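Local coordinates for protein pullulanase (Bacillus acidopullulyticus, PDB 2WAN) that probably hydrolyses the alpha-1,6-glucosidic linkages of pullulan and related starch polysaccharides, acting as a debranching glycoside hydrolase, at residues Ala417-Asp422 with Glu533-Ile538; Gln425-Ala428 with Asp432-Ile435; Phe494-Glu499 with Thr504-Tyr509; Met598-Val603 with Met632-Asn637. All coordinates share one frame; numbering follows the deposited sequence.

Contact 1 of 4, residues Ala417-Asp422 with Glu533-Ile538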
loop_
_atom_site.group_PDB
_atom_site.type_symbol
_atom_site.label_atom_id
_atom_site.label_comp_id
_atom_site.label_asym_id
_atom_site.label_seq_id
_atom_site.Cartn_x
_atom_site.Cartn_y
_atom_site.Cartn_z
ATOM N N ALA A 417 15.227 -11.621 -27.957
ATOM C CA ALA A 417 15.402 -12.999 -28.427
ATOM C C ALA A 417 15.334 -13.951 -27.239
ATOM O O ALA A 417 15.861 -13.646 -26.155
ATOM C CB ALA A 417 16.739 -13.146 -29.178
ATOM N N GLY A 418 14.663 -15.079 -27.432
ATOM C CA GLY A 418 14.575 -16.089 -26.383
ATOM C C GLY A 418 13.434 -15.893 -25.400
ATOM O O GLY A 418 13.214 -16.762 -24.555
ATOM N N TRP A 419 12.714 -14.772 -25.512
ATOM C CA TRP A 419 11.606 -14.411 -24.601
ATOM C C TRP A 419 10.526 -15.491 -24.511
ATOM O O TRP A 419 9.968 -15.708 -23.432
ATOM C CB TRP A 419 10.990 -13.100 -25.065
ATOM C CG TRP A 419 9.975 -12.444 -24.139
ATOM C CD1 TRP A 419 8.665 -12.188 -24.420
ATOM C CD2 TRP A 419 10.221 -11.904 -22.827
ATOM N NE1 TRP A 419 8.063 -11.541 -23.355
ATOM C CE2 TRP A 419 8.997 -11.354 -22.366
ATOM C CE3 TRP A 419 11.343 -11.851 -21.988
ATOM C CZ2 TRP A 419 8.868 -10.745 -21.096
ATOM C CZ3 TRP A 419 11.209 -11.257 -20.708
ATOM C CH2 TRP A 419 9.981 -10.707 -20.287
ATOM N N GLN A 420 10.244 -16.189 -25.623
ATOM C CA GLN A 420 9.262 -17.284 -25.563
ATOM C C GLN A 420 9.681 -18.474 -24.681
ATOM O O GLN A 420 8.853 -19.298 -24.329
ATOM C CB GLN A 420 8.875 -17.772 -26.964
ATOM C CG GLN A 420 8.140 -16.739 -27.808
ATOM C CD GLN A 420 6.874 -16.219 -27.147
ATOM O OE1 GLN A 420 6.692 -15.011 -26.998
ATOM N NE2 GLN A 420 5.992 -17.132 -26.744
ATOM N N GLY A 421 10.966 -18.562 -24.346
ATOM C CA GLY A 421 11.451 -19.588 -23.437
ATOM C C GLY A 421 11.542 -19.165 -21.976
ATOM O O GLY A 421 11.948 -19.959 -21.140
ATOM N N ASP A 422 11.175 -17.916 -21.678
ATOM C CA ASP A 422 11.285 -17.375 -20.315
ATOM C C ASP A 422 10.337 -18.140 -19.381
ATOM O O ASP A 422 9.189 -18.384 -19.746
ATOM C CB ASP A 422 10.932 -15.893 -20.324
ATOM C CG ASP A 422 11.003 -15.271 -18.945
ATOM O OD1 ASP A 422 12.071 -15.390 -18.313
ATOM O OD2 ASP A 422 9.972 -14.721 -18.504
ATOM N N GLU A 533 14.853 -3.532 -22.774
ATOM C CA GLU A 533 15.921 -3.652 -21.787
ATOM C C GLU A 533 15.430 -4.104 -20.430
ATOM O O GLU A 533 16.112 -4.876 -19.776
ATOM C CB GLU A 533 16.763 -2.369 -21.693
ATOM C CG GLU A 533 17.573 -2.171 -23.013
ATOM C CD GLU A 533 18.199 -0.799 -23.160
ATOM O OE1 GLU A 533 18.228 -0.038 -22.176
ATOM O OE2 GLU A 533 18.675 -0.468 -24.283
ATOM N N LEU A 534 14.244 -3.655 -20.024
ATOM C CA LEU A 534 13.676 -4.138 -18.766
ATOM C C LEU A 534 13.279 -5.600 -18.896
ATOM O O LEU A 534 13.497 -6.395 -17.974
ATOM C CB LEU A 534 12.507 -3.258 -18.308
ATOM C CG LEU A 534 11.770 -3.681 -17.013
ATOM C CD1 LEU A 534 12.725 -3.899 -15.809
ATOM C CD2 LEU A 534 10.668 -2.697 -16.644
ATOM N N LYS A 535 12.723 -5.966 -20.049
ATOM C CA LYS A 535 12.451 -7.389 -20.282
ATOM C C LYS A 535 13.738 -8.203 -20.206
ATOM O O LYS A 535 13.718 -9.314 -19.685
ATOM C CB LYS A 535 11.741 -7.627 -21.633
ATOM C CG LYS A 535 10.316 -7.123 -21.670
ATOM C CD LYS A 535 9.696 -7.288 -23.078
ATOM C CE LYS A 535 8.230 -6.856 -23.039
ATOM N NZ LYS A 535 7.652 -6.765 -24.424
ATOM N N GLN A 536 14.854 -7.664 -20.729
ATOM C CA GLN A 536 16.130 -8.385 -20.675
ATOM C C GLN A 536 16.608 -8.549 -19.244
ATOM O O GLN A 536 17.149 -9.591 -18.902
ATOM C CB GLN A 536 17.195 -7.695 -21.536
ATOM C CG GLN A 536 16.890 -7.844 -23.023
ATOM C CD GLN A 536 17.843 -7.042 -23.897
ATOM O OE1 GLN A 536 17.770 -5.818 -23.962
ATOM N NE2 GLN A 536 18.724 -7.740 -24.589
ATOM N N LEU A 537 16.402 -7.524 -18.413
ATOM C CA LEU A 537 16.713 -7.652 -16.968
ATOM C C LEU A 537 15.946 -8.839 -16.351
ATOM O O LEU A 537 16.527 -9.708 -15.678
ATOM C CB LEU A 537 16.391 -6.355 -16.216
ATOM C CG LEU A 537 16.565 -6.313 -14.682
ATOM C CD1 LEU A 537 16.712 -4.863 -14.208
ATOM C CD2 LEU A 537 15.384 -6.937 -13.919
ATOM N N ILE A 538 14.638 -8.849 -16.575
ATOM C CA ILE A 538 13.755 -9.894 -16.038
ATOM C C ILE A 538 14.138 -11.270 -16.594
ATOM O O ILE A 538 14.249 -12.242 -15.842
ATOM C CB ILE A 538 12.284 -9.531 -16.329
ATOM C CG1 ILE A 538 11.915 -8.258 -15.561
ATOM C CG2 ILE A 538 11.311 -10.710 -15.999
ATOM C CD1 ILE A 538 10.675 -7.544 -16.134
#
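The contact of W419 with K535 is a buried packing of an aromatic ring on an aliphatic chain, made where the loop leading to the first barrel strand passes over the outer helix 529-543. The six-membered ring of the indole lies across the lysine's methylenes, the two side chains meeting at about a right angle. K535 CB stands 4.0 Å from the centroid of that ring and 23° off its normal, which makes a CH-pi contact over the face. Farther along the chain, K535 CG is 3.9 Å from W419 CZ2, and K535 CD sits over the rim of the same face. W419 reaches the helix because its CG is anti to the backbone N (chi1 -171°), which carries the ring out from the short 3-10 turn 419-421. Helix 529-543 follows the second strand and precedes the third in the chain of the (beta/alpha)8 barrel that forms the catalytic domain of alpha-amylase relatives, so the tryptophan packs the incoming loop on an outer helix of the barrel. The ring also approaches the helix backbone, with W419 CZ3 3.3 Å from the carbonyl O of K535. At the edge, near the ring plane, I538 CG2 comes to 4.5 Å from W419 CH2, a looser apolar touch. Beyond the ring the lysine is extended, and its NZ forms salt bridges with E613 and D415, with a further hydrogen bond to T414. H615 stacks on the indole and is hydrogen-bonded by D422, while A417 O accepts from Q539 one turn beyond K535.

Contact 2 of 4, residues Gln425-Ala428 with Asp432-Ile435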
loop_
_atom_site.group_PDB
_atom_site.type_symbol
_atom_site.label_atom_id
_atom_site.label_comp_id
_atom_site.label_asym_id
_atom_site.label_seq_id
_atom_site.Cartn_x
_atom_site.Cartn_y
_atom_site.Cartn_z
ATOM N N GLN A 425 9.294 -17.239 -12.000
ATOM C CA GLN A 425 9.938 -17.600 -10.753
ATOM C C GLN A 425 9.006 -17.270 -9.581
ATOM O O GLN A 425 9.155 -16.250 -8.893
ATOM C CB GLN A 425 11.290 -16.896 -10.631
ATOM C CG GLN A 425 12.353 -17.411 -11.584
ATOM C CD GLN A 425 12.658 -18.886 -11.401
ATOM O OE1 GLN A 425 12.720 -19.642 -12.376
ATOM N NE2 GLN A 425 12.843 -19.302 -10.156
ATOM N N THR A 426 8.015 -18.136 -9.404
ATOM C CA THR A 426 6.974 -17.980 -8.394
ATOM C C THR A 426 6.936 -19.286 -7.613
ATOM O O THR A 426 6.535 -20.322 -8.156
ATOM C CB THR A 426 5.598 -17.726 -9.049
ATOM O OG1 THR A 426 5.416 -18.626 -10.158
ATOM C CG2 THR A 426 5.513 -16.292 -9.593
ATOM N N PRO A 427 7.377 -19.260 -6.345
ATOM C CA PRO A 427 7.413 -20.505 -5.578
ATOM C C PRO A 427 6.032 -20.916 -5.054
ATOM O O PRO A 427 5.048 -20.200 -5.263
ATOM C CB PRO A 427 8.334 -20.157 -4.414
ATOM C CG PRO A 427 8.023 -18.732 -4.159
ATOM C CD PRO A 427 7.872 -18.122 -5.546
ATOM N N ALA A 428 5.974 -22.064 -4.373
ATOM C CA ALA A 428 4.689 -22.604 -3.883
ATOM C C ALA A 428 4.006 -21.685 -2.873
ATOM O O ALA A 428 2.775 -21.604 -2.833
ATOM C CB ALA A 428 4.880 -24.006 -3.305
ATOM N N ASP A 432 8.705 -19.082 0.875
ATOM C CA ASP A 432 9.805 -19.670 0.129
ATOM C C ASP A 432 10.675 -18.622 -0.572
ATOM O O ASP A 432 11.664 -18.988 -1.230
ATOM C CB ASP A 432 9.277 -20.667 -0.919
ATOM C CG ASP A 432 8.542 -21.845 -0.275
ATOM O OD1 ASP A 432 8.922 -22.242 0.843
ATOM O OD2 ASP A 432 7.583 -22.343 -0.882
ATOM N N GLU A 433 10.321 -17.346 -0.443
ATOM C CA GLU A 433 11.146 -16.281 -1.046
ATOM C C GLU A 433 12.118 -15.696 -0.029
ATOM O O GLU A 433 11.816 -15.641 1.150
ATOM C CB GLU A 433 10.274 -15.158 -1.627
ATOM C CG GLU A 433 9.397 -15.638 -2.793
ATOM C CD GLU A 433 8.965 -14.549 -3.743
ATOM O OE1 GLU A 433 8.973 -13.358 -3.360
ATOM O OE2 GLU A 433 8.616 -14.896 -4.902
ATOM N N VAL A 434 13.305 -15.314 -0.504
ATOM C CA VAL A 434 14.217 -14.449 0.266
ATOM C C VAL A 434 14.427 -13.216 -0.604
ATOM O O VAL A 434 15.107 -13.273 -1.647
ATOM C CB VAL A 434 15.562 -15.121 0.593
ATOM C CG1 VAL A 434 16.346 -14.212 1.557
ATOM C CG2 VAL A 434 15.330 -16.469 1.262
ATOM N N ILE A 435 13.822 -12.116 -0.164
ATOM C CA ILE A 435 13.631 -10.940 -1.005
ATOM C C ILE A 435 14.783 -9.943 -0.784
ATOM O O ILE A 435 15.116 -9.611 0.344
ATOM C CB ILE A 435 12.249 -10.291 -0.727
ATOM C CG1 ILE A 435 11.124 -11.286 -1.057
ATOM C CG2 ILE A 435 12.073 -9.026 -1.568
ATOM C CD1 ILE A 435 9.718 -10.826 -0.601
HETATM O O HOH W 1 8.243 -23.585 -4.026
#
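P427 carries this contact: its ring rests against the side chains of D432 and E433, two consecutive residues at the far end of a tight excursion of the chain. P427 CB meets D432 CB at 3.7 Å, methylene against methylene. Farther round the ring, CG and CD meet the glutamate, which crosses the proline at about a right angle, P427 CG lying 3.7 Å from E433 CG. With CG beside its own backbone N (chi1 -64°) and the chain extended beyond, E433 reaches across the proline, bringing OE2 to 3.4 Å from P427 CD, the ring carbon bonded to the backbone nitrogen. No hydrogen bond joins the two segments directly. Instead, a water accepts from A428 N at 2.8 Å and gives a long, weak bond to D432 OD2. The D432 carboxylate has a stronger partner in R831, a salt bridge through OD1. E433, by contrast, is buried among T484, T485 and V647, and OE1 takes a weak hydrogen bond from N549. T485 and V647 begin their strands of the (beta/alpha)8 barrel and T484 just precedes one, so the contact lies at the N-terminal end of the barrel, just ahead of its first strand 435-438. Were E433 an alanine, the cover over the proline's CG and CD would probably be lost, along with this acceptor for N549. The chemistry implies a junction shaped by carbon packing: the methylenes of D432 and E433, and one carboxylate oxygen of E433, lie against proline carbons, while the polar partners R831 and, weakly, N549 come from outside the two segments.

Contact 3 of 4, residues Phe494-Glu499 with Thr504-Tyr509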
loop_
_atom_site.group_PDB
_atom_site.type_symbol
_atom_site.label_atom_id
_atom_site.label_comp_id
_atom_site.label_asym_id
_atom_site.label_seq_id
_atom_site.Cartn_x
_atom_site.Cartn_y
_atom_site.Cartn_z
ATOM N N PHE A 494 8.428 7.778 -13.657
ATOM C CA PHE A 494 8.187 8.816 -12.670
ATOM C C PHE A 494 8.660 10.193 -13.156
ATOM O O PHE A 494 9.416 10.305 -14.131
ATOM C CB PHE A 494 8.776 8.431 -11.293
ATOM C CG PHE A 494 10.217 7.976 -11.324
ATOM C CD1 PHE A 494 11.252 8.909 -11.278
ATOM C CD2 PHE A 494 10.547 6.604 -11.365
ATOM C CE1 PHE A 494 12.590 8.504 -11.287
ATOM C CE2 PHE A 494 11.884 6.196 -11.366
ATOM C CZ PHE A 494 12.910 7.142 -11.330
ATOM N N ASN A 495 8.222 11.243 -12.468
ATOM C CA ASN A 495 8.387 12.608 -12.973
ATOM C C ASN A 495 9.710 13.301 -12.623
ATOM O O ASN A 495 10.133 14.235 -13.323
ATOM C CB ASN A 495 7.194 13.456 -12.493
ATOM C CG ASN A 495 7.153 14.829 -13.141
ATOM O OD1 ASN A 495 6.896 14.959 -14.351
ATOM N ND2 ASN A 495 7.444 15.864 -12.349
ATOM N N SER A 496 10.377 12.842 -11.554
ATOM C CA SER A 496 11.459 13.612 -10.916
ATOM C C SER A 496 12.772 13.653 -11.700
ATOM O O SER A 496 13.637 14.505 -11.450
ATOM C CB SER A 496 11.695 13.117 -9.484
ATOM O OG SER A 496 11.748 11.694 -9.433
ATOM N N ILE A 497 12.917 12.754 -12.668
ATOM C CA ILE A 497 14.104 12.745 -13.509
ATOM C C ILE A 497 13.732 13.216 -14.915
ATOM O O ILE A 497 12.829 12.667 -15.553
ATOM C CB ILE A 497 14.780 11.335 -13.566
ATOM C CG1 ILE A 497 15.240 10.911 -12.152
ATOM C CG2 ILE A 497 15.937 11.317 -14.628
ATOM C CD1 ILE A 497 15.932 9.531 -12.097
ATOM N N ASP A 498 14.406 14.268 -15.361
ATOM C CA ASP A 498 14.317 14.736 -16.738
ATOM C C ASP A 498 15.106 13.739 -17.576
ATOM O O ASP A 498 16.291 13.561 -17.361
ATOM C CB ASP A 498 14.920 16.154 -16.819
ATOM C CG ASP A 498 15.015 16.712 -18.245
ATOM O OD1 ASP A 498 14.846 16.003 -19.264
ATOM O OD2 ASP A 498 15.294 17.923 -18.335
ATOM N N GLU A 499 14.435 13.077 -18.521
ATOM C CA GLU A 499 15.083 12.048 -19.348
ATOM C C GLU A 499 16.195 12.549 -20.255
ATOM O O GLU A 499 16.947 11.741 -20.812
ATOM C CB GLU A 499 14.048 11.264 -20.154
ATOM C CG GLU A 499 13.194 10.341 -19.265
ATOM C CD GLU A 499 12.142 9.549 -20.042
ATOM O OE1 GLU A 499 11.842 9.892 -21.217
ATOM O OE2 GLU A 499 11.591 8.576 -19.466
ATOM N N THR A 504 20.559 12.315 -13.024
ATOM C CA THR A 504 20.118 12.842 -11.743
ATOM C C THR A 504 19.590 11.655 -10.937
ATOM O O THR A 504 19.261 10.607 -11.510
ATOM C CB THR A 504 19.104 14.000 -11.851
ATOM O OG1 THR A 504 17.953 13.574 -12.577
ATOM C CG2 THR A 504 19.733 15.221 -12.547
ATOM N N TYR A 505 19.558 11.803 -9.618
ATOM C CA TYR A 505 19.214 10.694 -8.738
ATOM C C TYR A 505 17.811 10.811 -8.152
ATOM O O TYR A 505 17.495 11.811 -7.533
ATOM C CB TYR A 505 20.226 10.605 -7.575
ATOM C CG TYR A 505 19.987 9.326 -6.811
ATOM C CD1 TYR A 505 19.060 9.265 -5.756
ATOM C CD2 TYR A 505 20.620 8.153 -7.211
ATOM C CE1 TYR A 505 18.800 8.062 -5.099
ATOM C CE2 TYR A 505 20.364 6.940 -6.569
ATOM C CZ TYR A 505 19.468 6.901 -5.524
ATOM O OH TYR A 505 19.230 5.701 -4.896
ATOM N N ASN A 506 16.989 9.765 -8.264
ATOM C CA ASN A 506 15.769 9.710 -7.463
ATOM C C ASN A 506 15.314 8.272 -7.206
ATOM O O ASN A 506 15.459 7.402 -8.075
ATOM C CB ASN A 506 14.624 10.506 -8.121
ATOM C CG ASN A 506 13.551 10.944 -7.125
ATOM O OD1 ASN A 506 12.679 10.157 -6.716
ATOM N ND2 ASN A 506 13.594 12.228 -6.751
ATOM N N TRP A 507 14.735 8.025 -6.036
ATOM C CA TRP A 507 14.116 6.716 -5.765
ATOM C C TRP A 507 12.953 6.383 -6.701
ATOM O O TRP A 507 12.746 5.211 -7.016
ATOM C CB TRP A 507 13.583 6.603 -4.338
ATOM C CG TRP A 507 14.613 6.391 -3.277
ATOM C CD1 TRP A 507 15.916 5.995 -3.446
ATOM C CD2 TRP A 507 14.409 6.525 -1.871
ATOM N NE1 TRP A 507 16.539 5.906 -2.228
ATOM C CE2 TRP A 507 15.634 6.211 -1.242
ATOM C CE3 TRP A 507 13.309 6.895 -1.076
ATOM C CZ2 TRP A 507 15.803 6.274 0.150
ATOM C CZ3 TRP A 507 13.474 6.947 0.317
ATOM C CH2 TRP A 507 14.714 6.641 0.910
ATOM N N GLY A 508 12.175 7.395 -7.089
ATOM C CA GLY A 508 11.063 7.193 -8.016
ATOM C C GLY A 508 9.671 7.070 -7.428
ATOM O O GLY A 508 8.783 6.462 -8.058
ATOM N N TYR A 509 9.446 7.635 -6.238
ATOM C CA TYR A 509 8.110 7.531 -5.609
ATOM C C TYR A 509 7.136 8.622 -6.075
ATOM O O TYR A 509 6.157 8.899 -5.391
ATOM C CB TYR A 509 8.188 7.429 -4.060
ATOM C CG TYR A 509 8.887 6.147 -3.679
ATOM C CD1 TYR A 509 8.197 4.931 -3.719
ATOM C CD2 TYR A 509 10.241 6.139 -3.336
ATOM C CE1 TYR A 509 8.831 3.738 -3.435
ATOM C CE2 TYR A 509 10.883 4.964 -3.038
ATOM C CZ TYR A 509 10.173 3.766 -3.088
ATOM O OH TYR A 509 10.835 2.581 -2.832
HETATM O O HOH W 2 16.316 14.435 -10.651
HETATM O O HOH W 3 16.937 15.089 -14.341
#
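F494 and G508 form the tight end of this contact, whereas T504, at the exposed end, meets I497 and is joined to the other segment by water as well. The CA of G508 sits over the centre of the phenylalanine ring, 3.4 Å from its centroid and only 9° off the normal, a CH-pi contact. The chi1 of 50°, with CG between the backbone N and the carbonyl carbon, turns the ring flat beneath the glycine. G508 has a positive phi, and a CB there would run into F494 CE2. Next to it, S496 OG stands directly above the face of the N506 amide, 3.0 Å from N506 CG, and bonds neither of its polar atoms; the hydroxyl pairs with D510. The amide is held from another quarter: N506 OD1 accepts from G508 N at 2.8 Å, in the carbonyl plane and on a lone pair, which closes an Asx turn. Y505 to D510 belong to the YNWGYDP sequence of type I pullulanases, in the loop after the second strand of the (beta/alpha)8 barrel. Y509 reaches D551 and Q489 at the C-terminal ends of strands, and H439 bonds N506 O, consistent with a place near the substrate cleft. The packing thins toward T504. I497 CD1 touches the carbonyl O of T504 at 3.5 Å, and the two side chains slide past each other in opposite directions. Past them one water gives a hydrogen bond to S496 O at 2.8 Å and joins it to T504 OG1, while a second accepts from D498 N and also lies by T504 OG1.

Contact 4 of 4, residues Met598-Val603 with Met632-Asn637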
loop_
_atom_site.group_PDB
_atom_site.type_symbol
_atom_site.label_atom_id
_atom_site.label_comp_id
_atom_site.label_asym_id
_atom_site.label_seq_id
_atom_site.Cartn_x
_atom_site.Cartn_y
_atom_site.Cartn_z
ATOM N N MET A 598 -13.698 2.937 -11.531
ATOM C CA MET A 598 -12.806 3.070 -12.696
ATOM C C MET A 598 -11.364 3.367 -12.301
ATOM O O MET A 598 -10.438 3.036 -13.043
ATOM C CB MET A 598 -13.335 4.081 -13.721
ATOM C CG MET A 598 -14.600 3.605 -14.473
ATOM S SD MET A 598 -14.473 2.077 -15.416
ATOM C CE MET A 598 -13.396 2.572 -16.756
ATOM N N ALA A 599 -11.173 3.983 -11.135
ATOM C CA ALA A 599 -9.830 4.185 -10.609
ATOM C C ALA A 599 -9.280 2.818 -10.157
ATOM O O ALA A 599 -8.134 2.444 -10.472
ATOM C CB ALA A 599 -9.858 5.196 -9.471
ATOM N N GLN A 600 -10.105 2.052 -9.448
ATOM C CA GLN A 600 -9.724 0.683 -9.086
ATOM C C GLN A 600 -9.396 -0.157 -10.332
ATOM O O GLN A 600 -8.401 -0.887 -10.355
ATOM C CB GLN A 600 -10.835 0.005 -8.267
ATOM C CG GLN A 600 -10.448 -1.383 -7.694
ATOM C CD GLN A 600 -11.660 -2.101 -7.122
ATOM O OE1 GLN A 600 -12.571 -2.471 -7.860
ATOM N NE2 GLN A 600 -11.686 -2.276 -5.803
ATOM N N LYS A 601 -10.242 -0.064 -11.358
ATOM C CA LYS A 601 -9.996 -0.781 -12.614
ATOM C C LYS A 601 -8.658 -0.397 -13.236
ATOM O O LYS A 601 -7.962 -1.271 -13.761
ATOM C CB LYS A 601 -11.139 -0.549 -13.612
ATOM C CG LYS A 601 -10.880 -1.184 -14.995
ATOM C CD LYS A 601 -12.059 -0.946 -15.931
ATOM C CE LYS A 601 -11.752 -1.361 -17.380
ATOM N NZ LYS A 601 -11.077 -2.700 -17.480
ATOM N N PHE A 602 -8.289 0.887 -13.158
ATOM C CA PHE A 602 -7.011 1.329 -13.690
ATOM C C PHE A 602 -5.852 0.563 -13.034
ATOM O O PHE A 602 -4.905 0.137 -13.704
ATOM C CB PHE A 602 -6.794 2.846 -13.501
ATOM C CG PHE A 602 -5.413 3.288 -13.911
ATOM C CD1 PHE A 602 -5.146 3.570 -15.247
ATOM C CD2 PHE A 602 -4.351 3.340 -12.983
ATOM C CE1 PHE A 602 -3.862 3.937 -15.664
ATOM C CE2 PHE A 602 -3.071 3.703 -13.402
ATOM C CZ PHE A 602 -2.835 3.998 -14.743
ATOM N N VAL A 603 -5.921 0.422 -11.715
ATOM C CA VAL A 603 -4.878 -0.297 -10.984
ATOM C C VAL A 603 -4.891 -1.780 -11.353
ATOM O O VAL A 603 -3.834 -2.367 -11.628
ATOM C CB VAL A 603 -5.020 -0.092 -9.448
ATOM C CG1 VAL A 603 -3.979 -0.944 -8.678
ATOM C CG2 VAL A 603 -4.843 1.381 -9.115
ATOM N N MET A 632 -7.254 -4.649 -2.496
ATOM C CA MET A 632 -6.177 -5.644 -2.381
ATOM C C MET A 632 -6.683 -7.080 -2.554
ATOM O O MET A 632 -5.997 -7.930 -3.106
ATOM C CB MET A 632 -5.433 -5.510 -1.049
ATOM C CG MET A 632 -4.613 -4.226 -0.876
ATOM S SD MET A 632 -3.602 -3.783 -2.310
ATOM C CE MET A 632 -2.720 -5.284 -2.657
ATOM N N ALA A 633 -7.885 -7.345 -2.049
ATOM C CA ALA A 633 -8.505 -8.640 -2.255
ATOM C C ALA A 633 -8.689 -8.894 -3.752
ATOM O O ALA A 633 -8.441 -9.996 -4.232
ATOM C CB ALA A 633 -9.851 -8.708 -1.506
ATOM N N LYS A 634 -9.120 -7.869 -4.492
ATOM C CA LYS A 634 -9.339 -8.039 -5.938
ATOM C C LYS A 634 -8.033 -8.211 -6.705
ATOM O O LYS A 634 -7.956 -9.029 -7.631
ATOM C CB LYS A 634 -10.143 -6.891 -6.531
ATOM C CG LYS A 634 -11.607 -6.891 -6.152
ATOM C CD LYS A 634 -12.314 -5.730 -6.838
ATOM C CE LYS A 634 -13.818 -5.818 -6.671
ATOM N NZ LYS A 634 -14.443 -4.640 -7.335
ATOM N N ILE A 635 -7.020 -7.422 -6.341
ATOM C CA ILE A 635 -5.692 -7.580 -6.928
ATOM C C ILE A 635 -5.199 -9.009 -6.712
ATOM O O ILE A 635 -4.780 -9.690 -7.663
ATOM C CB ILE A 635 -4.685 -6.555 -6.352
ATOM C CG1 ILE A 635 -5.009 -5.150 -6.880
ATOM C CG2 ILE A 635 -3.209 -6.974 -6.670
ATOM C CD1 ILE A 635 -4.235 -4.026 -6.191
ATOM N N SER A 636 -5.247 -9.469 -5.463
ATOM C CA SER A 636 -4.797 -10.822 -5.125
ATOM C C SER A 636 -5.576 -11.882 -5.911
ATOM O O SER A 636 -4.986 -12.767 -6.536
ATOM C CB SER A 636 -4.921 -11.054 -3.606
ATOM O OG SER A 636 -4.542 -12.380 -3.278
ATOM N N ASN A 637 -6.904 -11.781 -5.910
ATOM C CA ASN A 637 -7.731 -12.758 -6.623
ATOM C C ASN A 637 -7.461 -12.803 -8.132
ATOM O O ASN A 637 -7.361 -13.884 -8.710
ATOM C CB ASN A 637 -9.218 -12.528 -6.318
ATOM C CG ASN A 637 -9.583 -12.873 -4.875
ATOM O OD1 ASN A 637 -8.799 -13.479 -4.148
ATOM N ND2 ASN A 637 -10.774 -12.469 -4.453
HETATM O O HOH W 4 -14.154 -3.195 -4.465
#
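Q600 lays its terminal amide across the outer end of K634, the two extended side chains crossing at about a right angle. They bridge neighbouring helices of the (beta/alpha)8 barrel, 597-614 and 629-642, which lie before and after the fourth strand, 618-621, in the chain. K634 NZ gives a hydrogen bond to Q600 OE1 at 2.9 Å, the donor tilted 20° from the carbonyl plane. The lysine's chain also takes part: K634 CD lies above the amide face, off-centre, 3.4 Å from Q600 OE1 and 3.7 Å from Q600 NE2. Because Q600 CG is anti to the backbone N (chi1 -173°), the side chain reaches toward the facing helix, where Q600 CA and K634 CA are 9.3 Å apart. The amide is gripped at its other end too, since NE2 is hydrogen-bonded to T631, and this would fix which way the group is flipped. With a leucine in place of Q600, K634 NZ is likely to lose its acceptor on the facing helix and T631 its amide partner. Deeper in, away from this polar pair, V603 CG1 and I635 CD1 meet at 4.0 Å as the two side chains cross obliquely, and I635 also packs on F621 of the intervening strand. On the outer side a single water accepts from Q600 NE2 at 3.0 Å and, more weakly, from K634 NZ at 3.2 Å.

Overall arrangement
Followed from the N terminus, the chain first opens contact 1 at 417-422, in the loop approaching the barrel, and does not close it until helix 529-543, over a hundred residues later. Contacts 2 and 3 are both nested inside that long loop. Contact 2 closes a very short excursion just ahead of the first barrel strand; contact 3 closes a similarly short one after the second. Contact 4 follows in series, joining the helices on either side of the fourth strand in sequence. None cross. Together they illustrate how one barrel is tied at its outer wall, at the N-terminal end of its strands, in a loop after the second strand and between adjacent helices, with contact centres 19 to 29 Å apart.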